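Local structure of UPF0130 protein PH1069 (Pyrococcus horikoshii, 2IT2) at residues G56-M61 / F101-P106; I147-R152 / R182-K187. The protein probably methylates N-4 of a demethylated wyosine derivative at position 37 of tRNA(Phe), using S-adenosyl-L-methionine as methyl donor. All coordinates share one frame; numbering follows the deposited sequence.

Contact 1. Residues G56-M61 / F101-P106; sequences GRISVM and FLVRSP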
loop_
_atom_site.group_PDB
_atom_site.type_symbol
_atom_site.label_atom_id
_atom_site.label_comp_id
_atom_site.label_asym_id
_atom_site.label_seq_id
_atom_site.Cartn_x
_atom_site.Cartn_y
_atom_site.Cartn_z
ATOM N N GLY B 56 10.153 -9.369 2.245
ATOM C CA GLY B 56 10.715 -8.059 1.946
ATOM C C GLY B 56 11.726 -8.142 0.824
ATOM O O GLY B 56 12.394 -9.156 0.671
ATOM N N ARG B 57 11.864 -7.085 0.033
ATOM C CA ARG B 57 12.823 -7.161 -1.055
ATOM C C ARG B 57 13.443 -5.852 -1.500
ATOM O O ARG B 57 12.814 -4.795 -1.445
ATOM C CB ARG B 57 12.168 -7.821 -2.267
ATOM C CG ARG B 57 11.137 -6.958 -2.967
ATOM C CD ARG B 57 10.759 -7.558 -4.322
ATOM N NE ARG B 57 9.920 -6.674 -5.129
ATOM C CZ ARG B 57 8.689 -6.298 -4.800
ATOM N NH1 ARG B 57 8.135 -6.722 -3.672
ATOM N NH2 ARG B 57 8.008 -5.492 -5.606
ATOM N N ILE B 58 14.697 -5.943 -1.926
ATOM C CA ILE B 58 15.424 -4.801 -2.471
ATOM C C ILE B 58 15.638 -5.239 -3.906
ATOM O O ILE B 58 15.978 -6.395 -4.170
ATOM C CB ILE B 58 16.790 -4.571 -1.777
ATOM C CG1 ILE B 58 16.562 -4.186 -0.310
ATOM C CG2 ILE B 58 17.576 -3.465 -2.512
ATOM C CD1 ILE B 58 17.811 -4.181 0.535
ATOM N N SER B 59 15.417 -4.333 -4.843
ATOM C CA SER B 59 15.566 -4.707 -6.229
ATOM C C SER B 59 16.135 -3.606 -7.094
ATOM O O SER B 59 15.997 -2.430 -6.793
ATOM C CB SER B 59 14.200 -5.097 -6.797
ATOM O OG SER B 59 13.477 -5.952 -5.924
ATOM N N VAL B 60 16.806 -4.014 -8.160
ATOM C CA VAL B 60 17.304 -3.082 -9.150
ATOM C C VAL B 60 16.623 -3.652 -10.377
ATOM O O VAL B 60 16.920 -4.773 -10.799
ATOM C CB VAL B 60 18.819 -3.141 -9.336
ATOM C CG1 VAL B 60 19.191 -2.367 -10.587
ATOM C CG2 VAL B 60 19.515 -2.531 -8.128
HETATM N N MSE B 61 15.682 -2.904 -10.931
HETATM C CA MSE B 61 14.944 -3.393 -12.080
HETATM C C MSE B 61 14.631 -2.316 -13.098
HETATM O O MSE B 61 14.599 -1.128 -12.778
HETATM C CB MSE B 61 13.654 -4.073 -11.603
HETATM C CG MSE B 61 12.760 -3.217 -10.723
HETATM SE SE MSE B 61 11.608 -2.044 -11.726
HETATM C CE MSE B 61 9.992 -3.088 -11.771
ATOM N N PHE B 101 15.651 1.629 -8.289
ATOM C CA PHE B 101 16.139 0.930 -7.112
ATOM C C PHE B 101 14.878 0.920 -6.243
ATOM O O PHE B 101 14.347 1.981 -5.895
ATOM C CB PHE B 101 17.276 1.710 -6.438
ATOM C CG PHE B 101 17.818 1.039 -5.198
ATOM C CD1 PHE B 101 17.154 1.170 -3.977
ATOM C CD2 PHE B 101 18.972 0.264 -5.258
ATOM C CE1 PHE B 101 17.628 0.535 -2.837
ATOM C CE2 PHE B 101 19.457 -0.382 -4.120
ATOM C CZ PHE B 101 18.787 -0.243 -2.909
ATOM N N LEU B 102 14.385 -0.267 -5.907
ATOM C CA LEU B 102 13.158 -0.381 -5.127
ATOM C C LEU B 102 13.330 -1.143 -3.819
ATOM O O LEU B 102 14.127 -2.082 -3.726
ATOM C CB LEU B 102 12.067 -1.104 -5.943
ATOM C CG LEU B 102 11.782 -0.623 -7.374
ATOM C CD1 LEU B 102 10.792 -1.559 -8.060
ATOM C CD2 LEU B 102 11.245 0.796 -7.345
ATOM N N VAL B 103 12.589 -0.704 -2.809
ATOM C CA VAL B 103 12.543 -1.396 -1.527
ATOM C C VAL B 103 11.054 -1.629 -1.262
ATOM O O VAL B 103 10.256 -0.687 -1.320
ATOM C CB VAL B 103 13.139 -0.576 -0.371
ATOM C CG1 VAL B 103 12.952 -1.332 0.937
ATOM C CG2 VAL B 103 14.609 -0.355 -0.605
ATOM N N ARG B 104 10.684 -2.880 -0.993
ATOM C CA ARG B 104 9.289 -3.240 -0.728
ATOM C C ARG B 104 9.137 -4.055 0.548
ATOM O O ARG B 104 9.964 -4.911 0.860
ATOM C CB ARG B 104 8.704 -4.032 -1.900
ATOM C CG ARG B 104 8.585 -3.223 -3.175
ATOM C CD ARG B 104 7.530 -2.136 -3.034
ATOM N NE ARG B 104 7.327 -1.397 -4.278
ATOM C CZ ARG B 104 8.051 -0.348 -4.654
ATOM N NH1 ARG B 104 9.029 0.091 -3.878
ATOM N NH2 ARG B 104 7.799 0.256 -5.812
ATOM N N SER B 105 8.048 -3.784 1.260
ATOM C CA SER B 105 7.729 -4.455 2.522
ATOM C C SER B 105 7.345 -5.914 2.359
ATOM O O SER B 105 6.917 -6.336 1.281
ATOM C CB SER B 105 6.564 -3.726 3.206
ATOM O OG SER B 105 5.908 -4.574 4.145
ATOM N N PRO B 106 7.522 -6.714 3.426
ATOM C CA PRO B 106 7.140 -8.121 3.325
ATOM C C PRO B 106 5.610 -8.091 3.193
ATOM O O PRO B 106 4.959 -7.118 3.609
ATOM C CB PRO B 106 7.568 -8.708 4.681
ATOM C CG PRO B 106 8.680 -7.838 5.121
ATOM C CD PRO B 106 8.244 -6.447 4.683
HETATM O O HOH W 1 8.151 -7.727 -0.826
#
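R57 to V60 and F101 to R104 are neighbouring antiparallel strand segments in a largely buried part of the sheet, on strands 48-63 and 98-112. The axes of 57-61 and 101-104 approach to 4.7 Å, with their N-to-C directions 157° apart. R57 with R104 and S59 with L102 are hydrogen-bonded pairs, each closed by two backbone bonds; the first has R57 N to R104 O at 3.0 Å and R104 N to R57 O at 2.9 Å. I58 with V103 and V60 with F101 are the alternating non-hydrogen-bonded pairs.

On the face carrying I58, V60, F101 and V103, the packing is apolar. F101 has CG anti to its own N (chi1 179°), which lays the ring alongside I58, with I58 CG2 at 3.5 Å from F101 CZ. I173 and A177 of helix 167-194 cover the same ring.

The other face has a different chemistry. The extended chain of R57 carries its guanidinium across R104, and R104 CG sits over one guanidinium face, R57 NH2 to R104 CG being 3.4 Å. The two guanidinium planes are 62° apart, so the groups do not stack flat; R104 bends away and forms a salt bridge with D154. A water links R57 NH1, by a weak bond, to S105 O. Further along, CG of selenomethionine M61 lies 3.7 Å from L102 CD1.

At the other end G56 meets P106: a CB on G56 would come within 3.3 Å of P106 CG and press on the preceding carbonyl, so the local backbone and the proline together leave no room for a side chain at G56. Alternating pairs, with an apolar face under a helix, are characteristic of an antiparallel sheet backed by a helix, here in the mixed helix-and-sheet fold of this TYW3-family protein.

Contact 2. Residues I147-R152 / R182-K187; sequences IRSTER and RRFKEK
OE1 of E151 is approached from two sources: K187 NZ reaches it at 3.3 Å in a weak hydrogen bond that is also a salt bridge, and S149 OG lies 2.9 Å from E151 OE1. The serine bond is not settled, because G129 O is a second acceptor for the same hydroxyl proton. K187 NZ also bonds to G129 O, so the ammonium group is shared between the carboxylate and a backbone carbonyl.

The second carboxylate oxygen faces the helix one turn earlier. E151 OE2 and R183 NH2 form a salt bridge at 3.2 Å, but not an end-on, coplanar one: E151 CG stands 3.5 Å above the R183 guanidinium plane, toward its rim, and carboxylate and guanidinium are turned 34° apart. The bend of E151 at chi2 (47°) folds the carboxylate back over this face, while R183 bends at chi3 (59°) to bring its flat group across. Replacing E151 by an alanine would probably leave R183 without its carboxylate mate and freer to turn, and would strip K187 of one of its partners.

The ring of F184, from the same helix, meets the loop beside these charges. It does so at its edge, where E151 O lies near the ring plane, 3.4 Å from F184 CZ, and E151 CB is 3.5 Å from F184 CE1. S149 CB adds a looser touch, and V103, S105 and P106 of strand 98-112 pack on the ring as well. T150 O accepts a hydrogen bond from R152 NH2 of the second subunit, placing the loop beside the dimer contact.

R183 and K187, four residues apart on one helical face, and E151 form a salt-bridge network that joins the loop between strands 143-148 and 153-159 to the long C-terminal helix 167-194.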
loop_
_atom_site.group_PDB
_atom_site.type_symbol
_atom_site.label_atom_id
_atom_site.label_comp_id
_atom_site.label_asym_id
_atom_site.label_seq_id
_atom_site.Cartn_x
_atom_site.Cartn_y
_atom_site.Cartn_z
ATOM N N ILE B 147 -1.043 -8.696 5.543
ATOM C CA ILE B 147 -0.178 -8.036 6.526
ATOM C C ILE B 147 0.944 -7.365 5.734
ATOM O O ILE B 147 1.639 -8.016 4.950
ATOM C CB ILE B 147 0.401 -9.075 7.510
ATOM C CG1 ILE B 147 -0.746 -9.731 8.286
ATOM C CG2 ILE B 147 1.419 -8.426 8.449
ATOM C CD1 ILE B 147 -0.305 -10.843 9.210
ATOM N N ARG B 148 1.116 -6.063 5.933
ATOM C CA ARG B 148 2.116 -5.308 5.185
ATOM C C ARG B 148 2.529 -4.066 5.962
ATOM O O ARG B 148 1.735 -3.521 6.731
ATOM C CB ARG B 148 1.508 -4.923 3.832
ATOM C CG ARG B 148 2.459 -4.308 2.829
ATOM C CD ARG B 148 1.793 -4.226 1.459
ATOM N NE ARG B 148 0.674 -3.289 1.439
ATOM C CZ ARG B 148 0.791 -1.967 1.347
ATOM N NH1 ARG B 148 1.986 -1.393 1.262
ATOM N NH2 ARG B 148 -0.300 -1.214 1.346
ATOM N N SER B 149 3.769 -3.621 5.750
ATOM C CA SER B 149 4.317 -2.441 6.420
ATOM C C SER B 149 4.310 -1.248 5.463
ATOM O O SER B 149 4.134 -1.412 4.253
ATOM C CB SER B 149 5.748 -2.727 6.904
ATOM O OG SER B 149 6.165 -1.789 7.890
ATOM N N THR B 150 4.516 -0.053 6.012
ATOM C CA THR B 150 4.501 1.182 5.226
ATOM C C THR B 150 5.812 1.595 4.570
ATOM O O THR B 150 5.801 2.366 3.609
ATOM C CB THR B 150 4.053 2.367 6.086
ATOM O OG1 THR B 150 5.048 2.626 7.087
ATOM C CG2 THR B 150 2.718 2.062 6.747
ATOM N N GLU B 151 6.933 1.108 5.092
ATOM C CA GLU B 151 8.250 1.461 4.558
ATOM C C GLU B 151 8.473 1.031 3.118
ATOM O O GLU B 151 8.105 -0.073 2.719
ATOM C CB GLU B 151 9.355 0.859 5.432
ATOM C CG GLU B 151 9.518 1.536 6.786
ATOM C CD GLU B 151 8.195 1.737 7.503
ATOM O OE1 GLU B 151 7.494 0.734 7.756
ATOM O OE2 GLU B 151 7.852 2.900 7.811
ATOM N N ARG B 152 9.080 1.918 2.337
ATOM C CA ARG B 152 9.385 1.619 0.944
ATOM C C ARG B 152 10.244 2.727 0.357
ATOM O O ARG B 152 10.389 3.799 0.950
ATOM C CB ARG B 152 8.106 1.488 0.121
ATOM C CG ARG B 152 7.320 2.779 0.001
ATOM C CD ARG B 152 6.058 2.588 -0.839
ATOM N NE ARG B 152 6.363 2.359 -2.249
ATOM C CZ ARG B 152 5.476 1.949 -3.152
ATOM N NH1 ARG B 152 4.221 1.719 -2.792
ATOM N NH2 ARG B 152 5.837 1.781 -4.417
ATOM N N ARG B 182 16.259 -3.970 7.629
ATOM C CA ARG B 182 16.497 -4.384 9.003
ATOM C C ARG B 182 15.206 -4.244 9.799
ATOM O O ARG B 182 14.875 -5.112 10.611
ATOM C CB ARG B 182 17.600 -3.539 9.639
ATOM C CG ARG B 182 18.045 -4.065 10.992
ATOM C CD ARG B 182 18.906 -3.051 11.730
ATOM N NE ARG B 182 20.185 -2.817 11.072
ATOM C CZ ARG B 182 21.232 -2.255 11.668
ATOM N NH1 ARG B 182 21.149 -1.876 12.937
ATOM N NH2 ARG B 182 22.364 -2.073 11.003
ATOM N N ARG B 183 14.473 -3.160 9.561
ATOM C CA ARG B 183 13.202 -2.923 10.250
ATOM C C ARG B 183 12.170 -3.990 9.879
ATOM O O ARG B 183 11.430 -4.463 10.737
ATOM C CB ARG B 183 12.657 -1.534 9.906
ATOM C CG ARG B 183 13.462 -0.396 10.494
ATOM C CD ARG B 183 12.921 0.951 10.036
ATOM N NE ARG B 183 11.524 1.148 10.422
ATOM C CZ ARG B 183 10.801 2.214 10.096
ATOM N NH1 ARG B 183 11.340 3.190 9.376
ATOM N NH2 ARG B 183 9.537 2.306 10.490
ATOM N N PHE B 184 12.124 -4.374 8.607
ATOM C CA PHE B 184 11.183 -5.405 8.178
ATOM C C PHE B 184 11.463 -6.704 8.924
ATOM O O PHE B 184 10.545 -7.360 9.426
ATOM C CB PHE B 184 11.317 -5.681 6.678
ATOM C CG PHE B 184 10.945 -4.523 5.797
ATOM C CD1 PHE B 184 9.928 -3.646 6.153
ATOM C CD2 PHE B 184 11.590 -4.336 4.575
ATOM C CE1 PHE B 184 9.546 -2.606 5.300
ATOM C CE2 PHE B 184 11.213 -3.301 3.720
ATOM C CZ PHE B 184 10.197 -2.438 4.084
ATOM N N LYS B 185 12.737 -7.081 8.994
ATOM C CA LYS B 185 13.119 -8.323 9.662
ATOM C C LYS B 185 12.792 -8.299 11.148
ATOM O O LYS B 185 12.407 -9.320 11.720
ATOM C CB LYS B 185 14.612 -8.597 9.484
ATOM C CG LYS B 185 15.084 -8.639 8.042
ATOM C CD LYS B 185 14.277 -9.610 7.203
ATOM C CE LYS B 185 14.856 -9.735 5.808
ATOM N NZ LYS B 185 14.092 -10.694 4.964
ATOM N N GLU B 186 12.958 -7.133 11.762
ATOM C CA GLU B 186 12.667 -6.965 13.184
ATOM C C GLU B 186 11.176 -7.122 13.432
ATOM O O GLU B 186 10.772 -7.779 14.389
ATOM C CB GLU B 186 13.092 -5.578 13.661
ATOM C CG GLU B 186 14.573 -5.319 13.646
ATOM C CD GLU B 186 14.868 -3.836 13.612
ATOM O OE1 GLU B 186 14.172 -3.078 14.318
ATOM O OE2 GLU B 186 15.799 -3.422 12.889
ATOM N N LYS B 187 10.365 -6.503 12.577
ATOM C CA LYS B 187 8.914 -6.578 12.699
ATOM C C LYS B 187 8.393 -8.000 12.486
ATOM O O LYS B 187 7.435 -8.421 13.138
ATOM C CB LYS B 187 8.252 -5.614 11.706
ATOM C CG LYS B 187 8.483 -4.153 12.055
ATOM C CD LYS B 187 7.791 -3.221 11.082
ATOM C CE LYS B 187 7.956 -1.780 11.540
ATOM N NZ LYS B 187 7.277 -0.855 10.603
#

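Overall arrangement
Both segments of contact 1 precede those of contact 2 in the sequence, and the centres lie about 12 Å apart. Strand 98-112 links them, pairing with 48-63 and with 143-148 in one antiparallel sheet. They also touch directly. S105 OG probably hydrogen-bonds S149 N at 2.8 Å, and P106 CD packs on F184 CG at 3.5 Å. Helix 167-194 is common to both, covering F101 and V103 in contact 1 and supplying residues 182-187 in contact 2. The sheet, the loop after strand 143-148 and the C-terminal helix are thus joined in one continuous body, with the second subunit meeting the loop.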